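Suppressor of RNA silencing p3 (Rice hoja blanca virus, PDB 3AJF) suppresses RNA-mediated gene silencing in the host, presumably by binding double-stranded RNA, and acts as a homodimer. Local coordinates at residues A[44-49]-A[82-87]; A[14-19]-A[71-76]; A[8-13]-A[78-83]. All blocks are in the same frame, centred on the assembly; numbering follows the deposited sequence.

Contact 1 of 3, residues A[44-49]-A[82-87]; sequences RKPDDP and STYSEY
The non-helical chain that follows helix 36-44 runs past the C-terminal end of helix 74-85 and comes nearest at P46 and Y87, whose CA atoms are 6.8 Å apart. P46 lays its ring on Y87 in a CH-pi contact: P46 CD sits 3.6 Å from the centroid of the Y87 ring, only 6° off the ring normal, so it meets the face almost at the centre. P46 CG rests 3.8 Å from Y87 CD2. The same CG also reaches the Y84 ring, approaching it at its edge, 3.9 Å from Y84 CD2. This joins the linker between helices 36-44 and 49-64 to the C-terminal part of helix 74-85 and the residues that follow, in the helical domain of the protein; L52 of helix 49-64 packs against both P46 and Y87. Y84 is held at its far end by a hydrogen bond from OH to the backbone O of I43, and F55 meets its ring edge-to-face. K45, its CG anti to the backbone N (chi1 -164°), crosses Y87 at about a right angle, with K45 CG 4.2 Å from Y87 CE1.

Contact 2 of 3, residues A[14-19]-A[71-76]; sequences PIPIDL and GHYRLP
L19 lies over one face of the Y73 ring, the two side chains pointing opposite ways. L19 CB stands above the ring centre, 4.0 Å from the centroid and 9° off the normal, a CH-pi contact, while one branch, CD1, comes within 3.6 Å of Y73 CD2. The other branch, CD2, turns to P76 and rests 3.8 Å from P76 CB, so the forked end of L19 spans the tyrosine and the proline. L19 is placed for this by a CG anti to its backbone N (chi1 171°). P16 likewise passes Y73 head to tail, P16 CG lying 4.0 Å from Y73 CE1 in an oblique approach. P16 CD sits 3.7 Å from P76 CG, the two proline rings crossing at about a right angle. The contact brings together the N-terminal regions of two helices in this mainly helical domain: P16 is the N-cap residue of helix 17-30, and P76 lies near the N-terminal end of helix 74-85. With CG beside the backbone N (chi1 -78°), the Y73 ring reaches helix 17-30, where Y73 OH lies 3.2 Å from D18 CB. H72 holds its ring beside Y73, whose CD1 lies over one face of it, offset toward the rim. P76 CB also lies 3.6 Å from the backbone O of P14. R74, pointing away from 14-19, hydrogen-bonds through NH2 to L63 O and to F88 O of the second subunit.

Contact 3 of 3, residues A[8-13]-A[78-83]; sequences LTCKDL and TCLVST
C10 and C79 meet through a disulfide, with no flat side-chain group in the contact: C10 SG to C79 SG is 2.1 Å, and the S-S torsion is -90°. Each sulfur lies anti to its own backbone N (chi1 167° for C10, -170° for C79), and the bridge spans CA atoms 6.4 Å apart. C10 opens the type I' turn of a short beta hairpin, C10 to L13, whose C10, K11 and L13 face helix 74-85. Around the sulfurs, L13 CD1 packs 4.0 Å from C79 SG, and C10 CB meets the tip of L80 at CD2, 4.2 Å away. K11 extends its chain alongside T83, the two running in opposite directions, with K11 CD 3.6 Å from T83 CG2. That methyl is also packed tightly against the bridge, T83 CG2 lying just 3.3 Å from C10 SG. S82, near the end of the lysine, hydrogen-bonds through OG to S82 OG of the second subunit. The chemistry is covalent at the centre and largely apolar around it: in this crystal the disulfide ties the hairpin to the middle of the helix, close to a residue of the dimer interface, though whether it persists in the reducing host cytoplasm is open.

How the contacts relate
All three contacts draw on helix 74-85 or the residues flanking it: contact 2 at its start, contact 3 along its middle and contact 1 at its end. Contact 1 lies at the surface, whereas contacts 2 and 3 are partly buried. Contacts 1 and 2 have centres about 19 Å apart, on opposite sides of the chain's centre, and both pair prolines with tyrosines, the ring face going to P46 in contact 1 and L19 in contact 2; contact 3 alone holds a covalent bond. Contact 3 shares S82 and T83 with contact 1, and K11 packs on E86 between them. It meets contact 2 through the probable hydrogen bond of I15 N to L8 O. Each contact reaches the second subunit.

Contact 1 of 3, residues A[44-49]-A[82-87]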
loop_
_atom_site.group_PDB
_atom_site.type_symbol
_atom_site.label_atom_id
_atom_site.label_comp_id
_atom_site.label_asym_id
_atom_site.label_seq_id
_atom_site.Cartn_x
_atom_site.Cartn_y
_atom_site.Cartn_z
ATOM N N ARG A 44 0.210 14.072 -6.703
ATOM C CA ARG A 44 -0.646 14.464 -7.811
ATOM C C ARG A 44 -0.957 13.300 -8.726
ATOM O O ARG A 44 -2.117 13.133 -9.134
ATOM C CB ARG A 44 0.006 15.582 -8.624
ATOM C CG ARG A 44 0.132 16.891 -7.875
ATOM C CD ARG A 44 0.356 18.062 -8.854
ATOM N NE ARG A 44 1.565 17.881 -9.651
ATOM C CZ ARG A 44 2.797 18.205 -9.255
ATOM N NH1 ARG A 44 3.023 18.720 -8.036
ATOM N NH2 ARG A 44 3.819 17.999 -10.083
ATOM N N LYS A 45 0.064 12.513 -9.072
ATOM C CA LYS A 45 -0.120 11.392 -9.997
ATOM C C LYS A 45 1.138 10.588 -10.126
ATOM O O LYS A 45 2.075 11.009 -10.803
ATOM C CB LYS A 45 -0.575 11.850 -11.402
ATOM C CG LYS A 45 -1.136 10.683 -12.255
ATOM C CD LYS A 45 -1.678 11.187 -13.597
ATOM C CE LYS A 45 -2.288 10.056 -14.428
ATOM N NZ LYS A 45 -2.412 10.481 -15.897
ATOM N N PRO A 46 1.194 9.444 -9.429
ATOM C CA PRO A 46 2.374 8.566 -9.537
ATOM C C PRO A 46 2.694 8.259 -11.009
ATOM O O PRO A 46 1.775 7.950 -11.786
ATOM C CB PRO A 46 1.912 7.305 -8.800
ATOM C CG PRO A 46 0.939 7.862 -7.740
ATOM C CD PRO A 46 0.194 8.928 -8.478
ATOM N N ASP A 47 3.954 8.360 -11.408
ATOM C CA ASP A 47 4.257 8.230 -12.842
ATOM C C ASP A 47 5.384 7.224 -13.075
ATOM O O ASP A 47 5.838 7.018 -14.205
ATOM C CB ASP A 47 4.595 9.599 -13.443
ATOM C CG ASP A 47 5.890 10.185 -12.880
ATOM O OD1 ASP A 47 6.243 9.897 -11.719
ATOM O OD2 ASP A 47 6.570 10.919 -13.615
ATOM N N ASP A 48 5.825 6.600 -11.983
ATOM C CA ASP A 48 6.876 5.606 -12.036
ATOM C C ASP A 48 6.538 4.520 -11.029
ATOM O O ASP A 48 6.411 4.825 -9.848
ATOM C CB ASP A 48 8.237 6.218 -11.673
ATOM C CG ASP A 48 9.380 5.255 -11.924
ATOM O OD1 ASP A 48 9.611 4.358 -11.096
ATOM O OD2 ASP A 48 10.053 5.394 -12.972
ATOM N N PRO A 49 6.424 3.247 -11.486
ATOM C CA PRO A 49 6.082 2.158 -10.542
ATOM C C PRO A 49 7.133 1.946 -9.451
ATOM O O PRO A 49 6.780 1.614 -8.317
ATOM C CB PRO A 49 5.997 0.923 -11.447
ATOM C CG PRO A 49 6.946 1.259 -12.608
ATOM C CD PRO A 49 6.627 2.729 -12.861
ATOM N N SER A 82 -4.001 3.008 0.757
ATOM C CA SER A 82 -5.070 2.336 0.067
ATOM C C SER A 82 -5.340 3.030 -1.270
ATOM O O SER A 82 -5.452 2.347 -2.325
ATOM C CB SER A 82 -6.300 2.274 0.989
ATOM O OG SER A 82 -7.456 1.974 0.266
ATOM N N THR A 83 -5.402 4.363 -1.256
ATOM C CA THR A 83 -5.673 5.126 -2.472
ATOM C C THR A 83 -4.526 5.198 -3.480
ATOM O O THR A 83 -4.764 5.089 -4.687
ATOM C CB THR A 83 -6.222 6.588 -2.198
ATOM O OG1 THR A 83 -5.196 7.394 -1.646
ATOM C CG2 THR A 83 -7.288 6.563 -1.214
ATOM N N TYR A 84 -3.287 5.354 -3.009
ATOM C CA TYR A 84 -2.188 5.532 -3.955
ATOM C C TYR A 84 -1.784 4.202 -4.569
ATOM O O TYR A 84 -1.288 4.168 -5.691
ATOM C CB TYR A 84 -1.018 6.267 -3.304
ATOM C CG TYR A 84 -1.315 7.747 -3.340
ATOM C CD1 TYR A 84 -1.909 8.387 -2.253
ATOM C CD2 TYR A 84 -1.070 8.488 -4.501
ATOM C CE1 TYR A 84 -2.237 9.743 -2.303
ATOM C CE2 TYR A 84 -1.414 9.857 -4.566
ATOM C CZ TYR A 84 -1.995 10.460 -3.470
ATOM O OH TYR A 84 -2.317 11.794 -3.535
ATOM N N SER A 85 -2.049 3.101 -3.854
ATOM C CA SER A 85 -1.825 1.767 -4.438
ATOM C C SER A 85 -2.662 1.549 -5.694
ATOM O O SER A 85 -2.269 0.793 -6.604
ATOM C CB SER A 85 -2.044 0.655 -3.394
ATOM O OG SER A 85 -3.416 0.601 -3.029
ATOM N N GLU A 86 -3.787 2.247 -5.786
ATOM C CA GLU A 86 -4.709 2.100 -6.934
ATOM C C GLU A 86 -4.054 2.397 -8.271
ATOM O O GLU A 86 -4.446 1.842 -9.294
ATOM C CB GLU A 86 -5.945 3.009 -6.792
ATOM C CG GLU A 86 -6.773 2.724 -5.527
ATOM C CD GLU A 86 -7.938 3.726 -5.356
ATOM O OE1 GLU A 86 -8.182 4.487 -6.311
ATOM O OE2 GLU A 86 -8.599 3.738 -4.288
ATOM N N TYR A 87 -3.017 3.228 -8.262
ATOM C CA TYR A 87 -2.403 3.664 -9.496
ATOM C C TYR A 87 -1.693 2.482 -10.176
ATOM O O TYR A 87 -1.496 2.495 -11.382
ATOM C CB TYR A 87 -1.459 4.852 -9.224
ATOM C CG TYR A 87 -2.247 6.152 -9.004
ATOM C CD1 TYR A 87 -2.658 6.907 -10.082
ATOM C CD2 TYR A 87 -2.588 6.586 -7.733
ATOM C CE1 TYR A 87 -3.400 8.097 -9.922
ATOM C CE2 TYR A 87 -3.336 7.787 -7.549
ATOM C CZ TYR A 87 -3.722 8.522 -8.664
ATOM O OH TYR A 87 -4.458 9.694 -8.552
#

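Contact 2 of 3, residues A[14-19]-A[71-76]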
loop_
_atom_site.group_PDB
_atom_site.type_symbol
_atom_site.label_atom_id
_atom_site.label_comp_id
_atom_site.label_asym_id
_atom_site.label_seq_id
_atom_site.Cartn_x
_atom_site.Cartn_y
_atom_site.Cartn_z
ATOM N N PRO A 14 -10.204 13.675 6.389
ATOM C CA PRO A 14 -9.172 14.688 6.607
ATOM C C PRO A 14 -7.780 14.092 6.829
ATOM O O PRO A 14 -7.609 13.158 7.619
ATOM C CB PRO A 14 -9.640 15.401 7.869
ATOM C CG PRO A 14 -11.150 15.202 7.868
ATOM C CD PRO A 14 -11.300 13.792 7.370
ATOM N N ILE A 15 -6.800 14.628 6.109
ATOM C CA ILE A 15 -5.420 14.184 6.217
ATOM C C ILE A 15 -4.683 15.320 6.861
ATOM O O ILE A 15 -4.476 16.328 6.210
ATOM C CB ILE A 15 -4.796 13.985 4.829
ATOM C CG1 ILE A 15 -5.628 13.038 4.014
ATOM C CG2 ILE A 15 -3.306 13.533 4.917
ATOM C CD1 ILE A 15 -5.664 13.484 2.635
ATOM N N PRO A 16 -4.243 15.160 8.122
ATOM C CA PRO A 16 -3.545 16.272 8.757
ATOM C C PRO A 16 -2.264 16.643 8.009
ATOM O O PRO A 16 -1.531 15.770 7.523
ATOM C CB PRO A 16 -3.245 15.747 10.172
ATOM C CG PRO A 16 -4.154 14.609 10.362
ATOM C CD PRO A 16 -4.340 13.992 9.013
ATOM N N ILE A 17 -2.029 17.940 7.875
ATOM C CA ILE A 17 -0.896 18.460 7.081
ATOM C C ILE A 17 0.491 18.042 7.639
ATOM O O ILE A 17 1.440 17.762 6.865
ATOM C CB ILE A 17 -1.044 20.014 6.848
ATOM C CG1 ILE A 17 -0.061 20.525 5.780
ATOM C CG2 ILE A 17 -0.910 20.778 8.151
ATOM C CD1 ILE A 17 -0.463 20.179 4.338
ATOM N N ASP A 18 0.584 17.934 8.966
ATOM C CA ASP A 18 1.789 17.443 9.616
ATOM C C ASP A 18 2.045 15.972 9.330
ATOM O O ASP A 18 3.201 15.530 9.429
ATOM C CB ASP A 18 1.744 17.677 11.114
ATOM C CG ASP A 18 1.790 19.189 11.490
ATOM O OD1 ASP A 18 2.167 20.036 10.640
ATOM O OD2 ASP A 18 1.478 19.513 12.652
ATOM N N LEU A 19 0.983 15.220 8.985
ATOM C CA LEU A 19 1.153 13.825 8.576
ATOM C C LEU A 19 1.882 13.757 7.242
ATOM O O LEU A 19 2.794 12.943 7.067
ATOM C CB LEU A 19 -0.186 13.060 8.498
ATOM C CG LEU A 19 -0.118 11.639 7.868
ATOM C CD1 LEU A 19 0.926 10.693 8.561
ATOM C CD2 LEU A 19 -1.452 10.976 7.886
ATOM N N GLY A 71 -1.863 8.256 17.178
ATOM C CA GLY A 71 -3.061 7.441 16.959
ATOM C C GLY A 71 -3.989 7.999 15.883
ATOM O O GLY A 71 -4.526 7.258 15.069
ATOM N N HIS A 72 -4.164 9.313 15.857
ATOM C CA HIS A 72 -5.063 9.922 14.879
ATOM C C HIS A 72 -4.483 9.984 13.464
ATOM O O HIS A 72 -5.159 10.398 12.543
ATOM C CB HIS A 72 -5.575 11.289 15.356
ATOM C CG HIS A 72 -4.524 12.355 15.414
ATOM N ND1 HIS A 72 -3.484 12.329 16.320
ATOM C CD2 HIS A 72 -4.374 13.498 14.700
ATOM C CE1 HIS A 72 -2.719 13.391 16.139
ATOM N NE2 HIS A 72 -3.243 14.121 15.170
ATOM N N TYR A 73 -3.236 9.557 13.300
ATOM C CA TYR A 73 -2.626 9.492 11.986
ATOM C C TYR A 73 -2.929 8.166 11.306
ATOM O O TYR A 73 -2.766 8.064 10.096
ATOM C CB TYR A 73 -1.103 9.713 12.073
ATOM C CG TYR A 73 -0.653 11.168 12.251
ATOM C CD1 TYR A 73 -1.564 12.194 12.577
ATOM C CD2 TYR A 73 0.688 11.507 12.109
ATOM C CE1 TYR A 73 -1.145 13.514 12.717
ATOM C CE2 TYR A 73 1.113 12.824 12.263
ATOM C CZ TYR A 73 0.194 13.806 12.563
ATOM O OH TYR A 73 0.638 15.085 12.715
ATOM N N ARG A 74 -3.411 7.164 12.059
ATOM C CA ARG A 74 -3.515 5.823 11.465
ATOM C C ARG A 74 -4.507 5.731 10.305
ATOM O O ARG A 74 -4.214 5.095 9.281
ATOM C CB ARG A 74 -3.785 4.715 12.510
ATOM C CG ARG A 74 -2.715 4.585 13.613
ATOM C CD ARG A 74 -2.854 3.250 14.342
ATOM N NE ARG A 74 -2.397 2.163 13.479
ATOM C CZ ARG A 74 -1.126 1.865 13.230
ATOM N NH1 ARG A 74 -0.149 2.510 13.847
ATOM N NH2 ARG A 74 -0.826 0.874 12.397
ATOM N N LEU A 75 -5.669 6.343 10.479
ATOM C CA LEU A 75 -6.739 6.245 9.479
ATOM C C LEU A 75 -6.386 7.019 8.193
ATOM O O LEU A 75 -6.497 6.463 7.088
ATOM C CB LEU A 75 -8.092 6.685 10.065
ATOM C CG LEU A 75 -9.320 6.663 9.142
ATOM C CD1 LEU A 75 -9.461 5.304 8.446
ATOM C CD2 LEU A 75 -10.594 7.009 9.902
ATOM N N PRO A 76 -5.964 8.289 8.327
ATOM C CA PRO A 76 -5.544 8.999 7.111
ATOM C C PRO A 76 -4.343 8.370 6.388
ATOM O O PRO A 76 -4.317 8.373 5.155
ATOM C CB PRO A 76 -5.210 10.408 7.587
ATOM C CG PRO A 76 -5.289 10.396 9.104
ATOM C CD PRO A 76 -5.964 9.144 9.536
#

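Contact 3 of 3, residues A[8-13]-A[78-83]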
loop_
_atom_site.group_PDB
_atom_site.type_symbol
_atom_site.label_atom_id
_atom_site.label_comp_id
_atom_site.label_asym_id
_atom_site.label_seq_id
_atom_site.Cartn_x
_atom_site.Cartn_y
_atom_site.Cartn_z
ATOM N N LEU A 8 -7.375 19.156 3.831
ATOM C CA LEU A 8 -7.227 18.282 2.676
ATOM C C LEU A 8 -7.917 16.964 2.993
ATOM O O LEU A 8 -7.910 16.551 4.164
ATOM C CB LEU A 8 -5.747 18.017 2.406
ATOM C CG LEU A 8 -4.869 19.240 2.165
ATOM C CD1 LEU A 8 -3.390 18.825 2.197
ATOM C CD2 LEU A 8 -5.248 19.888 0.832
ATOM N N THR A 9 -8.511 16.306 1.990
ATOM C CA THR A 9 -9.143 15.013 2.231
ATOM C C THR A 9 -8.683 13.901 1.280
ATOM O O THR A 9 -8.363 14.146 0.115
ATOM C CB THR A 9 -10.699 15.074 2.263
ATOM O OG1 THR A 9 -11.209 15.465 0.986
ATOM C CG2 THR A 9 -11.224 16.019 3.377
ATOM N N CYS A 10 -8.657 12.685 1.814
ATOM C CA CYS A 10 -8.434 11.468 1.048
ATOM C C CYS A 10 -9.719 10.679 1.215
ATOM O O CYS A 10 -10.065 10.332 2.333
ATOM C CB CYS A 10 -7.271 10.677 1.674
ATOM S SG CYS A 10 -7.075 8.946 1.084
ATOM N N LYS A 11 -10.455 10.431 0.133
ATOM C CA LYS A 11 -11.719 9.683 0.238
ATOM C C LYS A 11 -12.625 10.338 1.294
ATOM O O LYS A 11 -13.291 9.658 2.070
ATOM C CB LYS A 11 -11.450 8.213 0.602
ATOM C CG LYS A 11 -10.931 7.313 -0.545
ATOM C CD LYS A 11 -10.609 5.917 0.025
ATOM C CE LYS A 11 -10.529 4.831 -1.058
ATOM N NZ LYS A 11 -10.941 3.460 -0.536
ATOM N N ASP A 12 -12.617 11.669 1.322
ATOM C CA ASP A 12 -13.436 12.477 2.234
ATOM C C ASP A 12 -13.000 12.457 3.702
ATOM O O ASP A 12 -13.667 13.044 4.566
ATOM C CB ASP A 12 -14.942 12.161 2.072
ATOM C CG ASP A 12 -15.495 12.620 0.719
ATOM O OD1 ASP A 12 -15.265 13.792 0.327
ATOM O OD2 ASP A 12 -16.157 11.806 0.038
ATOM N N LEU A 13 -11.866 11.810 3.978
ATOM C CA LEU A 13 -11.294 11.763 5.315
ATOM C C LEU A 13 -10.172 12.794 5.379
ATOM O O LEU A 13 -9.286 12.785 4.516
ATOM C CB LEU A 13 -10.707 10.373 5.602
ATOM C CG LEU A 13 -11.541 9.096 5.420
ATOM C CD1 LEU A 13 -10.658 7.832 5.564
ATOM C CD2 LEU A 13 -12.719 9.028 6.389
ATOM N N THR A 78 -3.458 5.184 6.371
ATOM C CA THR A 78 -3.937 3.987 5.735
ATOM C C THR A 78 -4.735 4.351 4.489
ATOM O O THR A 78 -4.644 3.653 3.463
ATOM C CB THR A 78 -4.821 3.178 6.722
ATOM O OG1 THR A 78 -4.004 2.731 7.812
ATOM C CG2 THR A 78 -5.441 1.983 6.046
ATOM N N CYS A 79 -5.519 5.422 4.576
ATOM C CA CYS A 79 -6.248 5.930 3.408
ATOM C C CYS A 79 -5.282 6.205 2.256
ATOM O O CYS A 79 -5.536 5.797 1.116
ATOM C CB CYS A 79 -7.041 7.233 3.721
ATOM S SG CYS A 79 -8.176 7.725 2.371
ATOM N N LEU A 80 -4.190 6.913 2.556
ATOM C CA LEU A 80 -3.175 7.240 1.543
ATOM C C LEU A 80 -2.592 5.962 0.901
ATOM O O LEU A 80 -2.478 5.855 -0.343
ATOM C CB LEU A 80 -2.059 8.074 2.189
ATOM C CG LEU A 80 -2.457 9.468 2.695
ATOM C CD1 LEU A 80 -1.246 10.188 3.354
ATOM C CD2 LEU A 80 -3.050 10.292 1.531
ATOM N N VAL A 81 -2.262 4.976 1.741
ATOM C CA VAL A 81 -1.744 3.720 1.227
ATOM C C VAL A 81 -2.765 3.087 0.276
ATOM O O VAL A 81 -2.433 2.676 -0.851
ATOM C CB VAL A 81 -1.328 2.716 2.346
ATOM C CG1 VAL A 81 -1.059 1.330 1.731
ATOM C CG2 VAL A 81 -0.106 3.170 2.981
ATOM N N SER A 82 -4.001 3.008 0.757
ATOM C CA SER A 82 -5.070 2.336 0.067
ATOM C C SER A 82 -5.340 3.030 -1.270
ATOM O O SER A 82 -5.452 2.347 -2.325
ATOM C CB SER A 82 -6.300 2.274 0.989
ATOM O OG SER A 82 -7.456 1.974 0.266
ATOM N N THR A 83 -5.402 4.363 -1.256
ATOM C CA THR A 83 -5.673 5.126 -2.472
ATOM C C THR A 83 -4.526 5.198 -3.480
ATOM O O THR A 83 -4.764 5.089 -4.687
ATOM C CB THR A 83 -6.222 6.588 -2.198
ATOM O OG1 THR A 83 -5.196 7.394 -1.646
ATOM C CG2 THR A 83 -7.288 6.563 -1.214
#